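Ribosomal RNA methyltransferase, putative (Plasmodium falciparum, PDB 2PLW) binds S-adenosylmethionine and probably methylates ribosomal RNA, as expected of a 2'-O-uridine methyltransferase of the RlmE (FtsJ) family. Local coordinates at residues A[152-157]-A[189-194]. Numbering follows the deposited sequence.
Sequences VKMYLG and IYLVCK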
loop_
_atom_site.group_PDB
_atom_site.type_symbol
_atom_site.label_atom_id
_atom_site.label_comp_id
_atom_site.label_asym_id
_atom_site.label_seq_id
_atom_site.Cartn_x
_atom_site.Cartn_y
_atom_site.Cartn_z
ATOM N N VAL A 152 -2.316 2.955 -3.841
ATOM C CA VAL A 152 -0.912 2.795 -4.218
ATOM C C VAL A 152 -0.396 4.063 -4.886
ATOM O O VAL A 152 -1.055 4.631 -5.767
ATOM C CB VAL A 152 -0.705 1.546 -5.117
ATOM C CG1 VAL A 152 -1.576 1.600 -6.382
ATOM C CG2 VAL A 152 0.781 1.331 -5.455
ATOM N N LYS A 153 0.780 4.494 -4.447
ATOM C CA LYS A 153 1.426 5.663 -5.055
ATOM C C LYS A 153 2.182 5.303 -6.339
ATOM O O LYS A 153 2.734 4.213 -6.464
ATOM C CB LYS A 153 2.367 6.327 -4.043
ATOM C CG LYS A 153 2.903 7.691 -4.485
ATOM C CD LYS A 153 3.749 8.336 -3.385
ATOM C CE LYS A 153 5.011 7.613 -3.010
ATOM N NZ LYS A 153 5.669 8.286 -1.843
ATOM N N MET A 154 2.215 6.236 -7.289
ATOM C CA MET A 154 3.126 6.078 -8.428
ATOM C C MET A 154 3.462 7.442 -9.000
ATOM O O MET A 154 2.738 8.427 -8.723
ATOM C CB MET A 154 2.514 5.202 -9.517
ATOM C CG MET A 154 1.375 5.864 -10.300
ATOM S SD MET A 154 0.842 4.882 -11.729
ATOM C CE MET A 154 2.396 4.644 -12.604
ATOM N N TYR A 155 4.545 7.496 -9.782
ATOM C CA TYR A 155 4.825 8.701 -10.588
ATOM C C TYR A 155 3.842 8.766 -11.731
ATOM O O TYR A 155 3.762 7.836 -12.535
ATOM C CB TYR A 155 6.266 8.728 -11.129
ATOM C CG TYR A 155 7.283 8.999 -10.053
ATOM C CD1 TYR A 155 7.262 10.194 -9.329
ATOM C CD2 TYR A 155 8.252 8.048 -9.733
ATOM C CE1 TYR A 155 8.190 10.432 -8.315
ATOM C CE2 TYR A 155 9.178 8.277 -8.722
ATOM C CZ TYR A 155 9.139 9.472 -8.024
ATOM O OH TYR A 155 10.056 9.709 -7.027
ATOM N N LEU A 156 3.090 9.865 -11.803
ATOM C CA LEU A 156 2.130 10.065 -12.873
ATOM C C LEU A 156 2.843 10.126 -14.214
ATOM O O LEU A 156 3.924 10.728 -14.342
ATOM C CB LEU A 156 1.330 11.353 -12.664
ATOM C CG LEU A 156 0.319 11.778 -13.748
ATOM C CD1 LEU A 156 -0.927 10.920 -13.768
ATOM C CD2 LEU A 156 -0.108 13.230 -13.558
ATOM N N GLY A 157 2.228 9.513 -15.209
ATOM C CA GLY A 157 2.796 9.554 -16.552
ATOM C C GLY A 157 2.028 8.749 -17.555
ATOM O O GLY A 157 0.859 8.430 -17.361
ATOM N N ILE A 189 0.886 10.549 -7.791
ATOM C CA ILE A 189 -0.546 10.434 -7.549
ATOM C C ILE A 189 -0.734 9.164 -6.755
ATOM O O ILE A 189 0.203 8.366 -6.652
ATOM C CB ILE A 189 -1.391 10.343 -8.859
ATOM C CG1 ILE A 189 -0.892 9.217 -9.792
ATOM C CG2 ILE A 189 -1.420 11.690 -9.621
ATOM C CD1 ILE A 189 -1.723 7.944 -9.702
ATOM N N TYR A 190 -1.921 9.006 -6.186
ATOM C CA TYR A 190 -2.330 7.721 -5.630
ATOM C C TYR A 190 -3.484 7.176 -6.449
ATOM O O TYR A 190 -4.373 7.928 -6.838
ATOM C CB TYR A 190 -2.737 7.854 -4.159
ATOM C CG TYR A 190 -1.605 8.230 -3.238
ATOM C CD1 TYR A 190 -0.788 7.244 -2.656
ATOM C CD2 TYR A 190 -1.344 9.573 -2.937
ATOM C CE1 TYR A 190 0.241 7.576 -1.792
ATOM C CE2 TYR A 190 -0.301 9.921 -2.071
ATOM C CZ TYR A 190 0.490 8.921 -1.514
ATOM O OH TYR A 190 1.514 9.300 -0.667
ATOM N N LEU A 191 -3.465 5.863 -6.710
ATOM C CA LEU A 191 -4.618 5.173 -7.267
ATOM C C LEU A 191 -5.383 4.599 -6.070
ATOM O O LEU A 191 -4.832 3.820 -5.309
ATOM C CB LEU A 191 -4.201 4.073 -8.235
ATOM C CG LEU A 191 -3.402 4.556 -9.460
ATOM C CD1 LEU A 191 -2.571 3.401 -10.088
ATOM C CD2 LEU A 191 -4.318 5.195 -10.492
ATOM N N VAL A 192 -6.603 5.077 -5.883
ATOM C CA VAL A 192 -7.466 4.677 -4.770
ATOM C C VAL A 192 -8.501 3.687 -5.266
ATOM O O VAL A 192 -9.361 4.024 -6.097
ATOM C CB VAL A 192 -8.163 5.923 -4.142
ATOM C CG1 VAL A 192 -9.038 5.488 -2.971
ATOM C CG2 VAL A 192 -7.128 6.890 -3.680
ATOM N N CYS A 193 -8.444 2.451 -4.755
ATOM C CA CYS A 193 -9.257 1.391 -5.288
ATOM C C CYS A 193 -10.161 0.866 -4.194
ATOM O O CYS A 193 -9.685 0.440 -3.141
ATOM C CB CYS A 193 -8.355 0.237 -5.764
ATOM S SG CYS A 193 -7.036 0.780 -6.885
ATOM N N LYS A 194 -11.461 0.885 -4.474
ATOM C CA LYS A 194 -12.472 0.509 -3.515
ATOM C C LYS A 194 -13.281 -0.689 -3.939
ATOM O O LYS A 194 -13.735 -0.796 -5.087
ATOM C CB LYS A 194 -13.380 1.718 -3.247
ATOM C CG LYS A 194 -12.598 2.989 -2.879
ATOM C CD LYS A 194 -12.279 3.100 -1.383
ATOM C CE LYS A 194 -13.467 3.591 -0.551
ATOM N NZ LYS A 194 -13.673 5.084 -0.540
#
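Lys153 and Tyr190 face each other as the non-hydrogen-bonded pair between two antiparallel strands, 152-155 and 189-194, their CA atoms 4.3 Å apart. The lysine can be followed outward along the tyrosine ring. Its CB sits 3.3 Å from Tyr190 CE1. CG, anti to the backbone N (chi1 -170°), lies over one ring face in a CH-pi contact, 4.2 Å from the centroid. CD passes Tyr190 OH at 3.6 Å, and a bend at chi3 carries the chain on to NZ, which forms a salt bridge with Asp113 OD1; Tyr190 OH hydrogen-bonds the same oxygen. Lysine suits this place because its methylenes pack on the flat ring while its amine reaches Asp113; tyrosine offers both face and hydroxyl.

Flanking this pair, Val152 with Leu191 and Met154 with Ile189 each exchange two backbone hydrogen bonds. Their apolar side chains suit the buried opposite face, where Met154 CG meets Ile189 CD1 at 3.8 Å; Met154 packs on helices 122-143 and 160-168, Leu191 on the latter.

Strand 188-196 runs antiparallel between 148-155 and 171-176, giving the 3-2-1-4-5-7-6 order of class I methyltransferases. Near bound S-adenosylmethionine, the ring steers the methylenes of Lys153, the predicted proton acceptor, and Asp113 takes its amine, together limiting where it can go.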